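Local coordinates for putative uncharacterized protein (Streptococcus suis, PDB 4XZ7), which is a transglutaminase that probably cross-links or modifies protein side chains and acts as an antiphagocytic virulence factor, here as a homodimeric N-terminal part containing the transglutaminase-like domain, at residues Ala282-Gly292 with Glu351-Glu362. Numbering follows the deposited sequence.
Sequences AYVVVGKNAEG and ERNYMIIDSNYE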
ATOM      1  N   ALA B 282     -29.645   2.887 -15.356  1.00 43.45           N
ATOM      2  CA  ALA B 282     -28.910   3.796 -14.488  1.00 38.78           C
ATOM      3  C   ALA B 282     -27.406   3.812 -14.768  1.00 44.09           C
ATOM      4  O   ALA B 282     -26.828   2.829 -15.233  1.00 29.74           O
ATOM      5  CB  ALA B 282     -29.165   3.439 -13.023  1.00 30.07           C
ATOM      6  N   TYR B 283     -26.774   4.946 -14.499  1.00 29.01           N
ATOM      7  CA  TYR B 283     -25.317   4.996 -14.520  1.00 36.99           C
ATOM      8  C   TYR B 283     -24.865   6.061 -13.538  1.00 35.23           C
ATOM      9  O   TYR B 283     -25.681   6.844 -13.031  1.00 28.04           O
ATOM     10  CB  TYR B 283     -24.761   5.248 -15.949  1.00 28.57           C
ATOM     11  CG  TYR B 283     -25.010   6.628 -16.570  1.00 30.46           C
ATOM     12  CD1 TYR B 283     -23.943   7.483 -16.853  1.00 31.16           C
ATOM     13  CD2 TYR B 283     -26.296   7.059 -16.901  1.00 29.86           C
ATOM     14  CE1 TYR B 283     -24.140   8.729 -17.439  1.00 28.90           C
ATOM     15  CE2 TYR B 283     -26.508   8.313 -17.482  1.00 30.26           C
ATOM     16  CZ  TYR B 283     -25.421   9.145 -17.738  1.00 37.08           C
ATOM     17  OH  TYR B 283     -25.593  10.389 -18.309  1.00 30.20           O
ATOM     18  N   VAL B 284     -23.569   6.073 -13.256  1.00 28.73           N
ATOM     19  CA  VAL B 284     -23.002   6.996 -12.284  1.00 30.70           C
ATOM     20  C   VAL B 284     -22.468   8.254 -12.963  1.00 27.23           C
ATOM     21  O   VAL B 284     -21.739   8.183 -13.952  1.00 26.29           O
ATOM     22  CB  VAL B 284     -21.858   6.319 -11.487  1.00 24.56           C
ATOM     23  CG1 VAL B 284     -21.239   7.289 -10.519  1.00 23.76           C
ATOM     24  CG2 VAL B 284     -22.377   5.106 -10.746  1.00 29.34           C
ATOM     25  N   VAL B 285     -22.805   9.410 -12.415  1.00 28.59           N
ATOM     26  CA  VAL B 285     -22.278  10.660 -12.937  1.00 25.47           C
ATOM     27  C   VAL B 285     -21.583  11.486 -11.865  1.00 24.65           C
ATOM     28  O   VAL B 285     -21.806  11.292 -10.662  1.00 27.65           O
ATOM     29  CB  VAL B 285     -23.394  11.516 -13.569  1.00 32.44           C
ATOM     30  CG1 VAL B 285     -23.922  10.862 -14.865  1.00 27.32           C
ATOM     31  CG2 VAL B 285     -24.518  11.749 -12.570  1.00 26.50           C
ATOM     32  N   VAL B 286     -20.754  12.426 -12.313  1.00 24.57           N
ATOM     33  CA  VAL B 286     -20.055  13.333 -11.423  1.00 23.93           C
ATOM     34  C   VAL B 286     -20.243  14.774 -11.862  1.00 27.44           C
ATOM     35  O   VAL B 286     -20.480  15.058 -13.038  1.00 30.71           O
ATOM     36  CB  VAL B 286     -18.549  13.037 -11.361  1.00 28.41           C
ATOM     37  CG1 VAL B 286     -18.304  11.635 -10.825  1.00 28.61           C
ATOM     38  CG2 VAL B 286     -17.920  13.215 -12.743  1.00 33.83           C
ATOM     39  N   GLY B 287     -20.102  15.687 -10.909  1.00 24.05           N
ATOM     40  CA  GLY B 287     -20.287  17.095 -11.165  1.00 24.51           C
ATOM     41  C   GLY B 287     -19.904  17.835  -9.909  1.00 33.43           C
ATOM     42  O   GLY B 287     -18.975  17.436  -9.194  1.00 33.05           O
ATOM     43  N   LYS B 288     -20.618  18.908  -9.616  1.00 26.71           N
ATOM     44  CA  LYS B 288     -20.319  19.650  -8.405  1.00 32.04           C
ATOM     45  C   LYS B 288     -21.554  19.946  -7.569  1.00 30.25           C
ATOM     46  O   LYS B 288     -22.654  20.134  -8.104  1.00 32.18           O
ATOM     47  CB  LYS B 288     -19.591  20.952  -8.742  1.00 32.29           C
ATOM     48  CG  LYS B 288     -18.175  20.697  -9.244  1.00 36.63           C
ATOM     49  CD  LYS B 288     -17.338  21.949  -9.307  1.00 39.76           C
ATOM     50  CE  LYS B 288     -15.917  21.605  -9.744  1.00 39.79           C
ATOM     51  NZ  LYS B 288     -15.002  22.771  -9.616  1.00 46.91           N
ATOM     52  N   ASN B 289     -21.334  19.953  -6.253  1.00 30.98           N
ATOM     53  CA  ASN B 289     -22.293  20.395  -5.246  1.00 41.09           C
ATOM     54  C   ASN B 289     -22.976  21.682  -5.602  1.00 36.61           C
ATOM     55  O   ASN B 289     -22.466  22.451  -6.409  1.00 29.13           O
ATOM     56  CB  ASN B 289     -21.598  20.621  -3.898  1.00 40.75           C
ATOM     57  CG  ASN B 289     -22.207  19.819  -2.802  1.00 49.18           C
ATOM     58  OD1 ASN B 289     -23.271  19.228  -2.983  1.00 59.77           O
ATOM     59  ND2 ASN B 289     -21.545  19.779  -1.651  1.00 45.96           N
ATOM     60  N   ALA B 290     -24.097  21.944  -4.933  1.00 41.40           N
ATOM     61  CA  ALA B 290     -24.696  23.265  -4.963  1.00 46.12           C
ATOM     62  C   ALA B 290     -23.814  24.238  -4.171  1.00 47.64           C
ATOM     63  O   ALA B 290     -24.019  25.448  -4.230  1.00 51.58           O
ATOM     64  CB  ALA B 290     -26.114  23.229  -4.410  1.00 45.85           C
ATOM     65  N   GLU B 291     -22.829  23.704  -3.449  1.00 43.86           N
ATOM     66  CA  GLU B 291     -21.804  24.521  -2.785  1.00 41.43           C
ATOM     67  C   GLU B 291     -20.465  24.525  -3.535  1.00 39.34           C
ATOM     68  O   GLU B 291     -19.444  24.916  -2.983  1.00 43.77           O
ATOM     69  CB  GLU B 291     -21.559  24.027  -1.352  1.00 39.12           C
ATOM     70  CG  GLU B 291     -22.804  23.878  -0.506  1.00 49.76           C
ATOM     71  CD  GLU B 291     -23.371  25.209  -0.026  1.00 62.23           C
ATOM     72  OE1 GLU B 291     -22.593  26.043   0.489  1.00 64.01           O
ATOM     73  OE2 GLU B 291     -24.601  25.419  -0.157  1.00 66.57           O
ATOM     74  N   GLY B 292     -20.455  24.066  -4.779  1.00 37.79           N
ATOM     75  CA  GLY B 292     -19.227  24.058  -5.550  1.00 32.35           C
ATOM     76  C   GLY B 292     -18.267  22.896  -5.339  1.00 34.76           C
ATOM     77  O   GLY B 292     -17.249  22.802  -6.041  1.00 31.78           O
ATOM     78  N   GLU B 351     -20.299  26.555 -12.002  1.00 56.78           N
ATOM     79  CA  GLU B 351     -19.333  25.784 -11.228  1.00 61.20           C
ATOM     80  C   GLU B 351     -19.929  25.259  -9.938  1.00 56.65           C
ATOM     81  O   GLU B 351     -19.211  24.953  -8.979  1.00 52.32           O
ATOM     82  CB  GLU B 351     -18.092  26.623 -10.939  1.00 67.39           C
ATOM     83  CG  GLU B 351     -17.008  26.399 -11.970  1.00 72.41           C
ATOM     84  CD  GLU B 351     -16.540  24.955 -11.999  1.00 77.85           C
ATOM     85  OE1 GLU B 351     -16.006  24.497 -10.968  1.00 83.59           O
ATOM     86  OE2 GLU B 351     -16.714  24.275 -13.038  1.00 73.29           O
ATOM     87  N   ARG B 352     -21.252  25.150  -9.927  1.00 55.78           N
ATOM     88  CA  ARG B 352     -21.975  24.586  -8.799  1.00 48.29           C
ATOM     89  C   ARG B 352     -23.294  24.017  -9.288  1.00 35.32           C
ATOM     90  O   ARG B 352     -23.864  24.513 -10.253  1.00 36.34           O
ATOM     91  CB  ARG B 352     -22.207  25.641  -7.711  1.00 48.27           C
ATOM     92  CG  ARG B 352     -22.694  26.982  -8.238  1.00 59.77           C
ATOM     93  CD  ARG B 352     -22.946  27.969  -7.104  1.00 67.61           C
ATOM     94  NE  ARG B 352     -23.996  27.494  -6.208  1.00 73.28           N
ATOM     95  CZ  ARG B 352     -25.286  27.787  -6.342  1.00 75.12           C
ATOM     96  NH1 ARG B 352     -25.694  28.566  -7.335  1.00 75.90           N
ATOM     97  NH2 ARG B 352     -26.169  27.300  -5.478  1.00 78.15           N
ATOM     98  N   ASN B 353     -23.753  22.961  -8.624  1.00 34.62           N
ATOM     99  CA  ASN B 353     -25.038  22.328  -8.911  1.00 33.69           C
ATOM    100  C   ASN B 353     -25.201  21.861 -10.355  1.00 31.22           C
ATOM    101  O   ASN B 353     -26.237  22.106 -10.981  1.00 32.69           O
ATOM    102  CB  ASN B 353     -26.191  23.269  -8.547  1.00 37.40           C
ATOM    103  CG  ASN B 353     -27.495  22.524  -8.316  1.00 37.27           C
ATOM    104  OD1 ASN B 353     -27.498  21.375  -7.878  1.00 33.06           O
ATOM    105  ND2 ASN B 353     -28.604  23.167  -8.633  1.00 42.52           N
ATOM    106  N   TYR B 354     -24.185  21.176 -10.874  1.00 31.48           N
ATOM    107  CA  TYR B 354     -24.328  20.447 -12.128  1.00 32.03           C
ATOM    108  C   TYR B 354     -23.848  19.009 -11.983  1.00 29.76           C
ATOM    109  O   TYR B 354     -23.000  18.706 -11.152  1.00 30.58           O
ATOM    110  CB  TYR B 354     -23.563  21.129 -13.270  1.00 27.88           C
ATOM    111  CG  TYR B 354     -22.065  21.130 -13.092  1.00 27.15           C
ATOM    112  CD1 TYR B 354     -21.275  20.102 -13.607  1.00 26.79           C
ATOM    113  CD2 TYR B 354     -21.435  22.151 -12.390  1.00 41.93           C
ATOM    114  CE1 TYR B 354     -19.885  20.100 -13.431  1.00 26.16           C
ATOM    115  CE2 TYR B 354     -20.055  22.157 -12.212  1.00 40.18           C
ATOM    116  CZ  TYR B 354     -19.290  21.132 -12.738  1.00 41.03           C
ATOM    117  OH  TYR B 354     -17.925  21.146 -12.557  1.00 42.26           O
ATOM    118  N   MET B 355     -24.419  18.139 -12.804  1.00 27.37           N
ATOM    119  CA  MET B 355     -23.912  16.797 -13.044  1.00 35.29           C
ATOM    120  C   MET B 355     -23.571  16.696 -14.524  1.00 38.21           C
ATOM    121  O   MET B 355     -24.342  17.158 -15.372  1.00 33.91           O
ATOM    122  CB  MET B 355     -24.938  15.725 -12.646  1.00 27.15           C
ATOM    123  CG  MET B 355     -25.031  15.539 -11.133  1.00 26.85           C
ATOM    124  SD  MET B 355     -23.480  14.866 -10.508  1.00 25.31           S
ATOM    125  CE  MET B 355     -23.295  15.679  -8.925  1.00 24.68           C
ATOM    126  N   ILE B 356     -22.414  16.120 -14.829  1.00 33.51           N
ATOM    127  CA  ILE B 356     -21.982  15.946 -16.211  1.00 35.85           C
ATOM    128  C   ILE B 356     -22.582  14.670 -16.798  1.00 28.05           C
ATOM    129  O   ILE B 356     -22.143  13.571 -16.492  1.00 36.53           O
ATOM    130  CB  ILE B 356     -20.434  15.910 -16.309  1.00 32.54           C
ATOM    131  CG1 ILE B 356     -19.857  17.218 -15.757  1.00 35.33           C
ATOM    132  CG2 ILE B 356     -19.997  15.667 -17.753  1.00 31.45           C
ATOM    133  CD1 ILE B 356     -18.337  17.318 -15.769  1.00 35.41           C
ATOM    134  N   ILE B 357     -23.596  14.819 -17.639  1.00 31.73           N
ATOM    135  CA  ILE B 357     -24.303  13.656 -18.163  1.00 35.01           C
ATOM    136  C   ILE B 357     -23.908  13.373 -19.611  1.00 37.14           C
ATOM    137  O   ILE B 357     -23.280  14.204 -20.263  1.00 47.60           O
ATOM    138  CB  ILE B 357     -25.827  13.841 -18.072  1.00 36.77           C
ATOM    139  CG1 ILE B 357     -26.329  14.752 -19.192  1.00 36.91           C
ATOM    140  CG2 ILE B 357     -26.224  14.434 -16.714  1.00 30.95           C
ATOM    141  CD1 ILE B 357     -27.846  14.765 -19.326  1.00 36.72           C
ATOM    142  N   ASP B 358     -24.275  12.202 -20.109  1.00 37.81           N
ATOM    143  CA  ASP B 358     -24.011  11.841 -21.501  1.00 39.39           C
ATOM    144  C   ASP B 358     -25.322  11.425 -22.187  1.00 39.92           C
ATOM    145  O   ASP B 358     -25.795  10.290 -22.046  1.00 40.35           O
ATOM    146  CB  ASP B 358     -22.953  10.727 -21.569  1.00 41.02           C
ATOM    147  CG  ASP B 358     -22.757  10.157 -22.990  1.00 56.64           C
ATOM    148  OD1 ASP B 358     -23.181  10.784 -23.992  1.00 58.27           O
ATOM    149  OD2 ASP B 358     -22.159   9.065 -23.093  1.00 59.36           O
ATOM    150  N   SER B 359     -25.903  12.355 -22.936  1.00 33.51           N
ATOM    151  CA  SER B 359     -27.247  12.171 -23.463  1.00 34.61           C
ATOM    152  C   SER B 359     -27.324  11.065 -24.505  1.00 51.33           C
ATOM    153  O   SER B 359     -28.358  10.414 -24.656  1.00 42.50           O
ATOM    154  CB  SER B 359     -27.760  13.483 -24.059  1.00 40.04           C
ATOM    155  OG  SER B 359     -27.597  14.556 -23.140  1.00 41.19           O
ATOM    156  N   ASN B 360     -26.233  10.857 -25.232  1.00 56.65           N
ATOM    157  CA  ASN B 360     -26.196   9.799 -26.232  1.00 58.63           C
ATOM    158  C   ASN B 360     -26.289   8.459 -25.529  1.00 51.81           C
ATOM    159  O   ASN B 360     -27.068   7.582 -25.919  1.00 40.87           O
ATOM    160  CB  ASN B 360     -24.922   9.888 -27.074  1.00 65.26           C
ATOM    161  CG  ASN B 360     -24.771  11.236 -27.753  1.00 71.08           C
ATOM    162  OD1 ASN B 360     -25.725  11.765 -28.325  1.00 69.02           O
ATOM    163  ND2 ASN B 360     -23.573  11.809 -27.675  1.00 76.35           N
ATOM    164  N   TYR B 361     -25.499   8.317 -24.469  1.00 49.71           N
ATOM    165  CA  TYR B 361     -25.548   7.103 -23.679  1.00 46.29           C
ATOM    166  C   TYR B 361     -26.941   6.898 -23.082  1.00 38.44           C
ATOM    167  O   TYR B 361     -27.436   5.776 -23.012  1.00 41.80           O
ATOM    168  CB  TYR B 361     -24.512   7.115 -22.550  1.00 38.32           C
ATOM    169  CG  TYR B 361     -24.708   5.900 -21.686  1.00 38.59           C
ATOM    170  CD1 TYR B 361     -24.217   4.658 -22.075  1.00 36.64           C
ATOM    171  CD2 TYR B 361     -25.453   5.974 -20.518  1.00 38.03           C
ATOM    172  CE1 TYR B 361     -24.441   3.527 -21.297  1.00 32.04           C
ATOM    173  CE2 TYR B 361     -25.684   4.861 -19.753  1.00 35.78           C
ATOM    174  CZ  TYR B 361     -25.174   3.651 -20.140  1.00 31.63           C
ATOM    175  OH  TYR B 361     -25.423   2.575 -19.342  1.00 41.89           O
ATOM    176  N   GLU B 362     -27.552   7.975 -22.609  1.00 39.56           N
ATOM    177  CA  GLU B 362     -28.866   7.858 -22.000  1.00 38.14           C
ATOM    178  C   GLU B 362     -29.878   7.378 -23.039  1.00 40.15           C
ATOM    179  O   GLU B 362     -30.615   6.415 -22.792  1.00 40.61           O
ATOM    180  CB  GLU B 362     -29.279   9.190 -21.364  1.00 40.36           C
ATOM    181  CG  GLU B 362     -28.721   9.349 -19.944  1.00 33.75           C
ATOM    182  CD  GLU B 362     -28.873  10.754 -19.357  1.00 38.74           C
ATOM    183  OE1 GLU B 362     -29.789  11.517 -19.761  1.00 33.62           O
ATOM    184  OE2 GLU B 362     -28.062  11.095 -18.473  1.00 33.34           O
TER
HETATM  185  O   HOH W   1     -20.052  12.552 -15.215  1.00 20.55           O
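Glu-351 and Lys-288 meet at one end of an antiparallel pairing between strands 282-288 and 354-357, two adjacent inner strands of the five-stranded mixed sheet in the transglutaminase-like fold. Lys-288 NZ reaches Glu-351 OE1 in a salt bridge whose modelled spacing is too short to trust, the glutamate being poorly ordered. Arg-352 grips Ala-290 O side-on through NE (2.8 Å) and NH2, the acceptor lying near the guanidinium plane; its bend at chi3 (-62°) brings both nitrogens to that one oxygen. Asn-353 and Tyr-354 both face Lys-288, a G1 beta bulge, and Asn-353 N bonds to Asn-289 O (2.6 Å) from the face of that carbonyl opposite to Gly-292 N, which closes the type I turn. The Tyr-354 ring lies alongside the Lys-288 chain, while Tyr-354 O accepts from Lys-288 N. Met-355 bends back across the strand, placing SD 3.5 Å from Gly-287 N and 3.9 Å from Val-285 CG2. Ile-356 N then donates to Val-286 O (2.8 Å), but past this bond the strands spread, and a water spans Val-286 N and Ile-356 O. Where helix 359-365 begins, weakly N-capped by Asp-358 OD1, Tyr-283 fills the widening gap. Tyr-361 points an edge at the Tyr-283 ring, planes at 62°, in a T-shaped pair that packs against a neighbouring subunit. Glu-362 OE1 is salt-bridged to Arg-299; Tyr-283 OH appears to donate to the less surely placed OE2 and receives an almost straight bond from Asp-358 N (2.9 Å, 176°).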